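Local coordinates for putative sugar ABC transport system, substrate-binding protein (Bordetella parapertussis, PDB 5IX8), which probably binds a sugar as the periplasmic solute-binding component of an ABC transporter, at residues Q142-P147 against E202-P207; G180-A185 against T209-G214. All coordinates share one frame; numbering follows the deposited sequence.

Contact 1 (Q142-P147 against E202-P207); sequences QVIVVP and EYVFTP
Two neighbouring parallel strands in the sheet of one lobe of this periplasmic binding protein meet where 142-145 runs beside 202-205, Val143 facing Tyr203, Ile144 facing Val204 and Val145 facing Phe205. Backbone hydrogen bonds cross between them in turn. Gln142 O accepts Glu202 N at 2.9 Å, Tyr203 O receives Ile144 N, Ile144 O takes Phe205 N at 2.7 Å in a nearly straight bond (170° at the hydrogen), and Phe205 O receives Val146 N. Beside the first bond, a water accepts from Gln142 N and donates to Glu202 OE2, a polar link suited to the more open start of the strands. The two strands are joined through helices 154-168 and 184-197 and strand 172-173, as in a Rossmann-like alpha/beta sheet. Beta-branched residues suit these extended backbones and cover both faces. On one, both methyls of Val143 reach Tyr203 CB at 4.0 Å, and Val145 CG1 lies alongside Phe205 CD2; helix 122-135 covers this face, Phe162 stacks on Phe205, and Tyr203 OH bonds to Asp136. On the other, Ile144 and Val204 point the same way, Ile144 under helix 184-197 and Val204 under helix 209-221. Ile144 CG2, placed anti to its nitrogen, meets Val204 CG1 at 4.1 Å, and Val146 CG2 touches that methyl from across. Past the strands Pro207 has no N-H to donate: its CD lies 3.1 Å from Val146 O, its CG 3.4 Å from Pro147 O.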
loop_
_atom_site.group_PDB
_atom_site.type_symbol
_atom_site.label_atom_id
_atom_site.label_comp_id
_atom_site.label_asym_id
_atom_site.label_seq_id
_atom_site.Cartn_x
_atom_site.Cartn_y
_atom_site.Cartn_z
ATOM N N GLN A 142 -22.728 -15.003 0.505
ATOM C CA GLN A 142 -22.609 -13.757 1.250
ATOM C C GLN A 142 -21.172 -13.459 1.651
ATOM O O GLN A 142 -20.432 -14.344 2.093
ATOM C CB GLN A 142 -23.495 -13.777 2.489
ATOM C CG GLN A 142 -24.955 -13.807 2.140
ATOM C CD GLN A 142 -25.848 -13.790 3.371
ATOM O OE1 GLN A 142 -25.462 -13.278 4.423
ATOM N NE2 GLN A 142 -27.051 -14.356 3.244
ATOM N N VAL A 143 -20.809 -12.185 1.527
ATOM C CA VAL A 143 -19.460 -11.688 1.741
ATOM C C VAL A 143 -19.530 -10.557 2.764
ATOM O O VAL A 143 -20.192 -9.535 2.521
ATOM C CB VAL A 143 -18.839 -11.172 0.427
ATOM C CG1 VAL A 143 -17.401 -10.654 0.676
ATOM C CG2 VAL A 143 -18.870 -12.275 -0.684
ATOM N N ILE A 144 -18.849 -10.727 3.897
ATOM C CA ILE A 144 -18.676 -9.636 4.856
ATOM C C ILE A 144 -17.624 -8.680 4.321
ATOM O O ILE A 144 -16.524 -9.116 3.931
ATOM C CB ILE A 144 -18.244 -10.186 6.220
ATOM C CG1 ILE A 144 -19.416 -10.877 6.925
ATOM C CG2 ILE A 144 -17.638 -9.056 7.080
ATOM C CD1 ILE A 144 -18.986 -11.919 7.995
ATOM N N VAL A 145 -17.926 -7.377 4.350
ATOM C CA VAL A 145 -16.991 -6.341 3.915
ATOM C C VAL A 145 -16.508 -5.570 5.141
ATOM O O VAL A 145 -17.316 -4.976 5.862
ATOM C CB VAL A 145 -17.620 -5.393 2.884
ATOM C CG1 VAL A 145 -16.627 -4.265 2.544
ATOM C CG2 VAL A 145 -18.061 -6.165 1.596
ATOM N N VAL A 146 -15.198 -5.603 5.387
ATOM C CA VAL A 146 -14.532 -4.839 6.449
ATOM C C VAL A 146 -13.635 -3.888 5.666
ATOM O O VAL A 146 -12.543 -4.296 5.253
ATOM C CB VAL A 146 -13.730 -5.743 7.407
ATOM C CG1 VAL A 146 -12.932 -4.921 8.445
ATOM C CG2 VAL A 146 -14.636 -6.706 8.148
ATOM N N PRO A 147 -14.071 -2.656 5.378
ATOM C CA PRO A 147 -13.463 -1.870 4.301
ATOM C C PRO A 147 -12.250 -1.064 4.698
ATOM O O PRO A 147 -11.595 -0.500 3.812
ATOM C CB PRO A 147 -14.585 -0.897 3.916
ATOM C CG PRO A 147 -15.282 -0.650 5.198
ATOM C CD PRO A 147 -15.350 -2.067 5.812
ATOM N N GLU A 202 -19.812 -16.505 3.891
ATOM C CA GLU A 202 -18.792 -17.516 3.621
ATOM C C GLU A 202 -17.448 -16.892 3.288
ATOM O O GLU A 202 -16.460 -17.617 3.114
ATOM C CB GLU A 202 -19.242 -18.434 2.482
ATOM C CG GLU A 202 -20.376 -19.338 2.950
ATOM C CD GLU A 202 -20.937 -20.203 1.858
ATOM O OE1 GLU A 202 -20.302 -21.217 1.514
ATOM O OE2 GLU A 202 -22.010 -19.871 1.333
ATOM N N TYR A 203 -17.380 -15.568 3.227
ATOM C CA TYR A 203 -16.179 -14.856 2.836
ATOM C C TYR A 203 -16.101 -13.595 3.659
ATOM O O TYR A 203 -17.128 -13.072 4.092
ATOM C CB TYR A 203 -16.217 -14.442 1.379
ATOM C CG TYR A 203 -16.272 -15.596 0.436
ATOM C CD1 TYR A 203 -15.111 -16.230 0.043
ATOM C CD2 TYR A 203 -17.477 -16.052 -0.082
ATOM C CE1 TYR A 203 -15.141 -17.308 -0.849
ATOM C CE2 TYR A 203 -17.524 -17.125 -0.986
ATOM C CZ TYR A 203 -16.347 -17.743 -1.361
ATOM O OH TYR A 203 -16.353 -18.798 -2.246
ATOM N N VAL A 204 -14.877 -13.085 3.826
ATOM C CA VAL A 204 -14.643 -11.774 4.433
ATOM C C VAL A 204 -13.649 -11.038 3.551
ATOM O O VAL A 204 -12.589 -11.582 3.207
ATOM C CB VAL A 204 -14.098 -11.863 5.875
ATOM C CG1 VAL A 204 -13.869 -10.438 6.455
ATOM C CG2 VAL A 204 -15.042 -12.666 6.773
ATOM N N PHE A 205 -13.989 -9.819 3.165
ATOM C CA PHE A 205 -13.080 -8.980 2.397
ATOM C C PHE A 205 -12.433 -7.965 3.321
ATOM O O PHE A 205 -13.131 -7.324 4.105
ATOM C CB PHE A 205 -13.825 -8.253 1.283
ATOM C CG PHE A 205 -13.015 -7.186 0.636
ATOM C CD1 PHE A 205 -12.130 -7.503 -0.391
ATOM C CD2 PHE A 205 -13.121 -5.875 1.067
ATOM C CE1 PHE A 205 -11.372 -6.518 -1.015
ATOM C CE2 PHE A 205 -12.355 -4.888 0.482
ATOM C CZ PHE A 205 -11.469 -5.210 -0.579
ATOM N N THR A 206 -11.115 -7.800 3.211
ATOM C CA THR A 206 -10.353 -6.788 3.938
ATOM C C THR A 206 -9.351 -6.168 2.976
ATOM O O THR A 206 -8.854 -6.855 2.062
ATOM C CB THR A 206 -9.563 -7.370 5.137
ATOM O OG1 THR A 206 -8.489 -8.195 4.643
ATOM C CG2 THR A 206 -10.464 -8.177 6.105
ATOM N N PRO A 207 -8.982 -4.900 3.186
ATOM C CA PRO A 207 -8.071 -4.256 2.240
ATOM C C PRO A 207 -6.609 -4.327 2.601
ATOM O O PRO A 207 -5.802 -3.964 1.736
ATOM C CB PRO A 207 -8.550 -2.794 2.258
ATOM C CG PRO A 207 -8.937 -2.582 3.763
ATOM C CD PRO A 207 -9.689 -3.907 4.018
HETATM O O HOH W 1 -23.365 -17.503 1.917
#

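Contact 2 (G180-A185 against T209-G214); sequences GEMSLA and TFLGIG. With EDO (1,2-ethanediol), chain E; EDO (1,2-ethanediol), chain F.
The backbone of 180-185 turns into the start of helix 184-197 beside the first turns of helix 209-221, bringing the CA atoms of Leu184 and Phe210 to 4.7 Å. Both are helices of the alpha/beta lobe, and Ser183 is the N-cap of the first, its OG accepting from Asp186 N. In one of its two deposited conformers Leu184 lays its branch over the second helix: CD2 reaches Ile213 CG2 and Phe210 O, each at 3.6 Å, while CG comes to 4.0 Å from Phe210 CG. In that conformer the branched leucine touches ring, backbone and isoleucine together. The Phe210 ring carries Met182 O at its edge, near the ring plane, and its CB also approaches that oxygen at 3.6 Å. Selenomethionine Met182 directs CB and CG across Leu211 CD1, with 3.9 Å between CG and CD1; its bent end then leads off to Tyr57 and Trp154. Gly214 matters by lacking a side chain, for its CA sits 3.8 Å from Leu184 O, where a CB would collide. Away from the helix pair, one 1,2-ethanediol, probably from the crystallisation liquor, donates through O2 to Glu181 O and through O1 to Glu181 OE1, both at 2.8 Å.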
loop_
_atom_site.group_PDB
_atom_site.type_symbol
_atom_site.label_atom_id
_atom_site.label_comp_id
_atom_site.label_asym_id
_atom_site.label_seq_id
_atom_site.Cartn_x
_atom_site.Cartn_y
_atom_site.Cartn_z
ATOM N N GLY A 180 -12.335 3.007 12.262
ATOM C CA GLY A 180 -11.141 2.451 12.864
ATOM C C GLY A 180 -9.878 2.952 12.200
ATOM O O GLY A 180 -9.880 3.928 11.450
ATOM N N GLU A 181 -8.770 2.267 12.505
ATOM C CA GLU A 181 -7.455 2.637 11.990
ATOM C C GLU A 181 -6.770 1.451 11.324
ATOM O O GLU A 181 -5.565 1.506 11.052
ATOM C CB GLU A 181 -6.550 3.215 13.080
ATOM C CG GLU A 181 -6.272 2.229 14.153
ATOM C CD GLU A 181 -5.342 2.786 15.201
ATOM O OE1 GLU A 181 -4.612 3.765 14.879
ATOM O OE2 GLU A 181 -5.328 2.241 16.333
HETATM N N MSE A 182 -7.524 0.407 11.021
HETATM C CA MSE A 182 -7.042 -0.736 10.249
HETATM C C MSE A 182 -5.995 -1.552 11.031
HETATM O O MSE A 182 -5.091 -2.179 10.452
HETATM C CB MSE A 182 -6.512 -0.289 8.883
HETATM C CG MSE A 182 -7.592 0.477 8.101
HETATM SE SE MSE A 182 -7.225 0.759 6.251
HETATM C CE MSE A 182 -5.636 1.814 6.533
ATOM N N SER A 183 -6.151 -1.578 12.357
ATOM C CA SER A 183 -5.248 -2.331 13.207
ATOM C C SER A 183 -5.668 -3.798 13.303
ATOM O O SER A 183 -6.749 -4.203 12.850
ATOM C CB SER A 183 -5.246 -1.711 14.598
ATOM O OG SER A 183 -6.528 -1.898 15.205
ATOM N N LEU A 184 -4.786 -4.616 13.886
ATOM C CA LEU A 184 -5.176 -5.981 14.226
ATOM C C LEU A 184 -6.431 -5.981 15.076
ATOM O O LEU A 184 -7.360 -6.767 14.847
ATOM C CB LEU A 184 -4.075 -6.683 15.015
ATOM C CG LEU A 184 -2.804 -6.978 14.259
ATOM C CD1 LEU A 184 -1.780 -7.420 15.260
ATOM C CD2 LEU A 184 -3.113 -8.073 13.271
ATOM N N ALA A 185 -6.443 -5.134 16.104
ATOM C CA ALA A 185 -7.579 -5.109 17.022
ATOM C C ALA A 185 -8.853 -4.719 16.298
ATOM O O ALA A 185 -9.915 -5.271 16.589
ATOM C CB ALA A 185 -7.314 -4.145 18.178
ATOM N N THR A 209 -3.241 -6.085 5.347
ATOM C CA THR A 209 -2.685 -7.160 6.162
ATOM C C THR A 209 -3.327 -7.312 7.533
ATOM O O THR A 209 -3.833 -8.380 7.878
ATOM C CB THR A 209 -1.179 -6.937 6.368
ATOM O OG1 THR A 209 -0.548 -6.593 5.134
ATOM C CG2 THR A 209 -0.557 -8.191 6.944
ATOM N N PHE A 210 -3.272 -6.268 8.356
ATOM C CA PHE A 210 -3.692 -6.461 9.746
ATOM C C PHE A 210 -5.189 -6.679 9.869
ATOM O O PHE A 210 -5.625 -7.342 10.815
ATOM C CB PHE A 210 -3.302 -5.268 10.615
ATOM C CG PHE A 210 -1.841 -5.121 10.798
ATOM C CD1 PHE A 210 -0.988 -6.194 10.563
ATOM C CD2 PHE A 210 -1.309 -3.919 11.219
ATOM C CE1 PHE A 210 0.400 -6.051 10.746
ATOM C CE2 PHE A 210 0.064 -3.775 11.388
ATOM C CZ PHE A 210 0.909 -4.843 11.168
ATOM N N LEU A 211 -5.994 -6.085 8.977
ATOM C CA LEU A 211 -7.428 -6.381 9.014
ATOM C C LEU A 211 -7.675 -7.825 8.602
ATOM O O LEU A 211 -8.497 -8.508 9.208
ATOM C CB LEU A 211 -8.220 -5.400 8.138
ATOM C CG LEU A 211 -8.325 -3.969 8.669
ATOM C CD1 LEU A 211 -9.014 -3.092 7.620
ATOM C CD2 LEU A 211 -9.060 -3.916 10.011
ATOM N N GLY A 212 -6.929 -8.325 7.611
ATOM C CA GLY A 212 -7.033 -9.738 7.266
ATOM C C GLY A 212 -6.631 -10.669 8.404
ATOM O O GLY A 212 -7.295 -11.676 8.648
ATOM N N ILE A 213 -5.513 -10.375 9.086
ATOM C CA ILE A 213 -5.102 -11.181 10.245
ATOM C C ILE A 213 -6.179 -11.151 11.322
ATOM O O ILE A 213 -6.518 -12.179 11.920
ATOM C CB ILE A 213 -3.758 -10.683 10.821
ATOM C CG1 ILE A 213 -2.643 -10.702 9.764
ATOM C CG2 ILE A 213 -3.343 -11.503 12.105
ATOM C CD1 ILE A 213 -2.196 -12.062 9.368
ATOM N N GLY A 214 -6.709 -9.961 11.611
ATOM C CA GLY A 214 -7.743 -9.876 12.632
ATOM C C GLY A 214 -8.985 -10.649 12.228
ATOM O O GLY A 214 -9.625 -11.299 13.063
HETATM C C1 EDO E . -1.736 2.699 12.532
HETATM O O1 EDO E . -2.885 3.558 12.650
HETATM C C2 EDO E . -2.175 1.237 12.539
HETATM O O2 EDO E . -2.850 0.955 11.313
HETATM C C1 EDO F . -13.869 5.393 14.183
HETATM O O1 EDO F . -12.875 5.665 13.204
HETATM C C2 EDO F . -14.818 6.569 14.213
HETATM O O2 EDO F . -15.652 6.508 13.047
#

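Overall arrangement
Contacts 1 and 2 lie in one lobe with their centres 13 Å apart, and their segments alternate along the chain. Strand 142-145 comes first, then the turn at 180-185 that begins helix 184-197, next strand 201-205, and finally helix 209-221. Contact 1 is the sheet layer, and contact 2 joins two helices packed on one of its faces. They touch: Thr206 CG2 packs against Leu211 O at 3.7 Å, and Val146 CG1 lies 4.3 Å from Leu211 CD2, so Leu211 serves both. In this family the sugar site lies between lobes, at the C-terminal ends of such strands; an ethanediol is also hydrogen-bonded to Tyr57 N, but the ethanediols do not identify the natural ligand.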